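NreA protein (Staphylococcus carnosus subsp. carnosus TM300, PDB 4IUH) serves as a cytosolic GAF-domain nitrate receptor in the staphylococcal nitrate regulation system and is seen here with bound iodide. Local coordinates at residues Leu115-Ala120 and Arg141-Gly146; Ile121-Asn126 and Gln154-Phe159. All coordinates share one frame; numbering follows the deposited sequence.

Contacts 1 and 2 both rest on strand 115-125 of the antiparallel GAF sheet, contact 1 on its first half and contact 2 on its second. The segments 115-120 and 121-126 follow each other directly. Strand 128-138 comes next and pairs with both. The partner segments then follow in the same order: 141-146 packs back on the first half, and 154-159 on the second. The contacts therefore cross along the chain. Their centres lie about 20 Å apart, and apart from the shared strand they do not touch. Together they bring the chain after strand 128-138 back to this strand at two places, the first near strand 90-92, the second near helix 25-36.

Contact 1: Leu115-Ala120 and Arg141-Gly146; sequences LTAMVA and RPLPEG
L143 lays its forked end over the strand at A117, M118 and V119. Its branch CD1 meets V119 CG2 at 3.7 Å. The other branch, CD2, rests on the backbone, 3.7 Å from M118 N, and also reaches A117 CB at 4.0 Å. L143 CG is set anti to its own carbonyl carbon (chi1 -66°), and the chain then runs on extended, which carries both methyls to the strand. The side chains of V119 and L143 meet at a slant. CG2 is the V119 branch that touches. M118 points its CB to the other side of the strand and offers only backbone here.

The polar end of the contact lies at T116 and R141. A water 2.8 Å from R141 O donates to it. The same water lies 2.4 Å from T116 OG1, too short to be trusted, so a bridge between the two residues is doubtful. T116 OG1 also takes part in a hydrogen bond with the backbone N of G140. The methyl of A117 comes within 4.0 Å of R141 O, next to this water. The guanidinium of R141 is engaged elsewhere, in salt bridges to E139 and D39.

T116 and A117 both face Q137 and form a classic beta bulge. The chain turns a corner at these two residues. R141 and L143 of the loop meet the strand at the bulge and just past it, within the GAF domain. On one side strand 115-125 pairs with strand 128-138, and on the other with strand 90-92, whose I91 touches both V119 and L143. F38 and E93 add further contacts to L143, while M118 packs on L79 of helix 78-86.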
loop_
_atom_site.group_PDB
_atom_site.type_symbol
_atom_site.label_atom_id
_atom_site.label_comp_id
_atom_site.label_asym_id
_atom_site.label_seq_id
_atom_site.Cartn_x
_atom_site.Cartn_y
_atom_site.Cartn_z
ATOM N N LEU A 115 5.224 -10.456 3.127
ATOM C CA LEU A 115 3.863 -10.534 2.616
ATOM C C LEU A 115 3.730 -11.676 1.618
ATOM O O LEU A 115 4.588 -11.854 0.757
ATOM C CB LEU A 115 3.449 -9.209 1.969
ATOM C CG LEU A 115 3.526 -7.976 2.875
ATOM C CD1 LEU A 115 2.935 -6.745 2.190
ATOM C CD2 LEU A 115 2.841 -8.232 4.209
ATOM N N THR A 116 2.652 -12.440 1.738
ATOM C CA THR A 116 2.403 -13.566 0.848
ATOM C C THR A 116 1.240 -13.271 -0.093
ATOM O O THR A 116 1.033 -13.969 -1.077
ATOM C CB THR A 116 2.126 -14.856 1.646
ATOM O OG1 THR A 116 1.002 -14.656 2.510
ATOM C CG2 THR A 116 3.339 -15.222 2.489
ATOM N N ALA A 117 0.489 -12.222 0.216
ATOM C CA ALA A 117 -0.606 -11.766 -0.639
ATOM C C ALA A 117 -0.852 -10.286 -0.357
ATOM O O ALA A 117 -0.679 -9.849 0.777
ATOM C CB ALA A 117 -1.874 -12.578 -0.365
ATOM N N MET A 118 -1.257 -9.518 -1.370
ATOM C CA MET A 118 -1.485 -8.086 -1.167
ATOM C C MET A 118 -2.400 -7.402 -2.186
ATOM O O MET A 118 -2.559 -7.849 -3.321
ATOM C CB MET A 118 -0.150 -7.334 -1.103
ATOM C CG MET A 118 0.503 -7.161 -2.458
ATOM S SD MET A 118 2.278 -6.897 -2.350
ATOM C CE MET A 118 2.709 -6.781 -4.092
ATOM N N VAL A 119 -3.005 -6.308 -1.737
ATOM C CA VAL A 119 -3.730 -5.381 -2.594
ATOM C C VAL A 119 -3.170 -3.986 -2.343
ATOM O O VAL A 119 -3.067 -3.541 -1.200
ATOM C CB VAL A 119 -5.244 -5.350 -2.279
ATOM C CG1 VAL A 119 -5.957 -4.366 -3.200
ATOM C CG2 VAL A 119 -5.856 -6.730 -2.409
ATOM N N ALA A 120 -2.796 -3.302 -3.414
ATOM C CA ALA A 120 -2.282 -1.947 -3.313
ATOM C C ALA A 120 -3.258 -1.036 -4.031
ATOM O O ALA A 120 -3.567 -1.257 -5.194
ATOM C CB ALA A 120 -0.897 -1.857 -3.939
ATOM N N ARG A 141 -2.141 -16.900 3.968
ATOM C CA ARG A 141 -3.542 -16.511 4.143
ATOM C C ARG A 141 -4.055 -15.758 2.927
ATOM O O ARG A 141 -3.480 -14.753 2.536
ATOM C CB ARG A 141 -3.724 -15.653 5.394
ATOM C CG ARG A 141 -3.368 -16.364 6.678
ATOM C CD ARG A 141 -3.302 -15.412 7.867
ATOM N NE ARG A 141 -2.522 -16.023 8.936
ATOM C CZ ARG A 141 -1.324 -15.612 9.340
ATOM N NH1 ARG A 141 -0.755 -14.551 8.790
ATOM N NH2 ARG A 141 -0.703 -16.262 10.318
ATOM N N PRO A 142 -5.146 -16.249 2.323
ATOM C CA PRO A 142 -5.676 -15.639 1.099
ATOM C C PRO A 142 -6.185 -14.225 1.338
ATOM O O PRO A 142 -6.531 -13.881 2.468
ATOM C CB PRO A 142 -6.854 -16.546 0.736
ATOM C CG PRO A 142 -6.607 -17.821 1.475
ATOM C CD PRO A 142 -5.927 -17.423 2.737
ATOM N N LEU A 143 -6.214 -13.419 0.281
ATOM C CA LEU A 143 -6.896 -12.139 0.324
ATOM C C LEU A 143 -8.367 -12.397 0.620
ATOM O O LEU A 143 -8.963 -13.301 0.038
ATOM C CB LEU A 143 -6.769 -11.420 -1.015
ATOM C CG LEU A 143 -5.378 -10.968 -1.440
ATOM C CD1 LEU A 143 -5.424 -10.390 -2.852
ATOM C CD2 LEU A 143 -4.818 -9.940 -0.453
ATOM N N PRO A 144 -8.954 -11.607 1.528
ATOM C CA PRO A 144 -10.381 -11.747 1.838
ATOM C C PRO A 144 -11.219 -11.519 0.591
ATOM O O PRO A 144 -10.832 -10.726 -0.266
ATOM C CB PRO A 144 -10.639 -10.642 2.870
ATOM C CG PRO A 144 -9.498 -9.711 2.755
ATOM C CD PRO A 144 -8.320 -10.526 2.296
ATOM N N GLU A 145 -12.337 -12.224 0.484
ATOM C CA GLU A 145 -13.173 -12.131 -0.700
ATOM C C GLU A 145 -13.705 -10.719 -0.908
ATOM O O GLU A 145 -14.197 -10.083 0.027
ATOM C CB GLU A 145 -14.334 -13.119 -0.612
ATOM C CG GLU A 145 -15.276 -13.061 -1.796
ATOM C CD GLU A 145 -16.193 -14.258 -1.859
ATOM O OE1 GLU A 145 -15.706 -15.387 -1.638
ATOM O OE2 GLU A 145 -17.401 -14.070 -2.123
ATOM N N GLY A 146 -13.595 -10.231 -2.139
ATOM C CA GLY A 146 -14.122 -8.928 -2.488
ATOM C C GLY A 146 -13.154 -7.801 -2.204
ATOM O O GLY A 146 -13.402 -6.655 -2.581
HETATM O O HOH W 1 -1.051 -15.382 1.403
#

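Contact 2: Ile121-Asn126 and Gln154-Phe159; sequences IPLWKN and QRLGSF
L123, on strand 115-125 of the GAF sheet, meets F159 where the later chain returns to it. A type II' beta turn from L156 to F159 shapes the returning segment. G157 takes a positive phi in this turn, and the closing bond from F159 N to L156 O is weak.

The tight side is apolar and buried. L123 splits its two methyls between two partners. CD1 stands over one face of the F159 ring, offset toward the rim, and comes to 4.2 Å from CD2 of F159. The other methyl, L123 CD2, touches L156 CD2 at 4.0 Å, and these two side chains cross at about a right angle. L156 has CG anti to its backbone N (chi1 -161°), which brings its CD2 methyl to L123. I43 of strand 40-47 touches both leucines. L156 also packs on A28 and I32 of helix 25-36, so it sits between helix 25-36 and the sheet. F159 reaches L45 and meets the ring of Y25 with planes about 35° apart.

The outer side is looser. K125 CB lies near the plane of the F159 ring at its edge, 4.2 Å from CE1 of F159. Farther out, CG of K125 is 4.5 Å from OG of S158, and the lysine chain bends at its second and third torsions. S158 is exposed at the tip of the turn. W124 points its CB away from the turn and meets it through its backbone, which also pairs with T160.

The carbonyl of W124 lies at the same edge of the F159 ring as K125 CB. Its O is in the ring plane, 3.7 Å from CD1 of F159, and takes a CA-H...O contact from F159 CA at 3.3 Å, with 146° at the hydrogen.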
loop_
_atom_site.group_PDB
_atom_site.type_symbol
_atom_site.label_atom_id
_atom_site.label_comp_id
_atom_site.label_asym_id
_atom_site.label_seq_id
_atom_site.Cartn_x
_atom_site.Cartn_y
_atom_site.Cartn_z
ATOM N N ILE A 121 -3.752 -0.016 -3.339
ATOM C CA ILE A 121 -4.786 0.842 -3.909
ATOM C C ILE A 121 -4.359 2.302 -4.002
ATOM O O ILE A 121 -3.934 2.892 -3.011
ATOM C CB ILE A 121 -6.093 0.738 -3.108
ATOM C CG1 ILE A 121 -6.606 -0.702 -3.132
ATOM C CG2 ILE A 121 -7.143 1.666 -3.672
ATOM C CD1 ILE A 121 -7.664 -0.975 -2.093
ATOM N N PRO A 122 -4.485 2.891 -5.200
ATOM C CA PRO A 122 -4.159 4.305 -5.408
ATOM C C PRO A 122 -5.022 5.208 -4.553
ATOM O O PRO A 122 -6.243 5.042 -4.523
ATOM C CB PRO A 122 -4.464 4.527 -6.894
ATOM C CG PRO A 122 -5.410 3.426 -7.260
ATOM C CD PRO A 122 -4.987 2.255 -6.428
ATOM N N LEU A 123 -4.377 6.128 -3.843
ATOM C CA LEU A 123 -5.070 7.131 -3.059
ATOM C C LEU A 123 -5.143 8.435 -3.846
ATOM O O LEU A 123 -4.115 9.015 -4.203
ATOM C CB LEU A 123 -4.339 7.372 -1.741
ATOM C CG LEU A 123 -4.192 6.185 -0.789
ATOM C CD1 LEU A 123 -3.454 6.617 0.470
ATOM C CD2 LEU A 123 -5.561 5.578 -0.452
ATOM N N TRP A 124 -6.361 8.895 -4.108
ATOM C CA TRP A 124 -6.565 10.132 -4.846
ATOM C C TRP A 124 -6.922 11.284 -3.924
ATOM O O TRP A 124 -7.695 11.127 -2.980
ATOM C CB TRP A 124 -7.661 9.957 -5.892
ATOM C CG TRP A 124 -7.271 9.064 -7.022
ATOM C CD1 TRP A 124 -7.011 7.726 -6.959
ATOM C CD2 TRP A 124 -7.107 9.439 -8.392
ATOM N NE1 TRP A 124 -6.692 7.246 -8.204
ATOM C CE2 TRP A 124 -6.744 8.278 -9.103
ATOM C CE3 TRP A 124 -7.230 10.645 -9.089
ATOM C CZ2 TRP A 124 -6.506 8.287 -10.474
ATOM C CZ3 TRP A 124 -6.989 10.655 -10.450
ATOM C CH2 TRP A 124 -6.630 9.485 -11.128
ATOM N N LYS A 125 -6.334 12.439 -4.207
ATOM C CA LYS A 125 -6.679 13.678 -3.536
ATOM C C LYS A 125 -6.972 14.684 -4.640
ATOM O O LYS A 125 -6.191 14.810 -5.587
ATOM C CB LYS A 125 -5.524 14.164 -2.662
ATOM C CG LYS A 125 -5.871 15.396 -1.843
ATOM C CD LYS A 125 -4.659 16.282 -1.592
ATOM C CE LYS A 125 -3.639 15.594 -0.707
ATOM N NZ LYS A 125 -2.574 16.537 -0.253
ATOM N N ASN A 126 -8.094 15.389 -4.521
ATOM C CA ASN A 126 -8.630 16.181 -5.624
ATOM C C ASN A 126 -8.846 15.279 -6.833
ATOM O O ASN A 126 -9.367 14.170 -6.701
ATOM C CB ASN A 126 -7.706 17.349 -5.981
ATOM C CG ASN A 126 -7.163 18.056 -4.756
ATOM O OD1 ASN A 126 -7.820 18.117 -3.717
ATOM N ND2 ASN A 126 -5.953 18.592 -4.870
ATOM N N GLN A 154 -14.582 7.658 1.984
ATOM C CA GLN A 154 -15.217 7.838 3.284
ATOM C C GLN A 154 -14.761 6.793 4.299
ATOM O O GLN A 154 -15.573 6.221 5.019
ATOM C CB GLN A 154 -16.746 7.848 3.152
ATOM N N ARG A 155 -13.457 6.547 4.351
ATOM C CA ARG A 155 -12.913 5.601 5.314
ATOM C C ARG A 155 -11.454 5.911 5.627
ATOM O O ARG A 155 -10.856 5.320 6.528
ATOM C CB ARG A 155 -13.062 4.167 4.804
ATOM C CG ARG A 155 -13.204 3.146 5.919
ATOM C CD ARG A 155 -13.533 1.778 5.384
ATOM N NE ARG A 155 -13.281 0.752 6.389
ATOM C CZ ARG A 155 -13.420 -0.551 6.173
ATOM N NH1 ARG A 155 -13.821 -0.992 4.988
ATOM N NH2 ARG A 155 -13.162 -1.416 7.141
ATOM N N LEU A 156 -10.892 6.857 4.884
ATOM C CA LEU A 156 -9.507 7.256 5.074
ATOM C C LEU A 156 -9.364 8.745 4.777
ATOM O O LEU A 156 -8.593 9.145 3.904
ATOM C CB LEU A 156 -8.589 6.431 4.163
ATOM C CG LEU A 156 -7.112 6.397 4.548
ATOM C CD1 LEU A 156 -6.932 5.707 5.887
ATOM C CD2 LEU A 156 -6.291 5.714 3.473
ATOM N N GLY A 157 -10.125 9.561 5.498
ATOM C CA GLY A 157 -10.054 11.001 5.356
ATOM C C GLY A 157 -10.575 11.520 4.029
ATOM O O GLY A 157 -11.667 11.160 3.590
ATOM N N SER A 158 -9.782 12.372 3.387
ATOM C CA SER A 158 -10.177 13.005 2.137
ATOM C C SER A 158 -9.765 12.186 0.917
ATOM O O SER A 158 -10.013 12.585 -0.220
ATOM C CB SER A 158 -9.570 14.409 2.043
ATOM O OG SER A 158 -8.161 14.349 1.868
ATOM N N PHE A 159 -9.133 11.042 1.148
ATOM C CA PHE A 159 -8.665 10.219 0.040
ATOM C C PHE A 159 -9.800 9.421 -0.586
ATOM O O PHE A 159 -10.747 9.025 0.091
ATOM C CB PHE A 159 -7.543 9.283 0.489
ATOM C CG PHE A 159 -6.302 9.998 0.937
ATOM C CD1 PHE A 159 -5.744 10.997 0.157
ATOM C CD2 PHE A 159 -5.701 9.682 2.144
ATOM C CE1 PHE A 159 -4.603 11.664 0.568
ATOM C CE2 PHE A 159 -4.560 10.344 2.566
ATOM C CZ PHE A 159 -4.009 11.338 1.778
#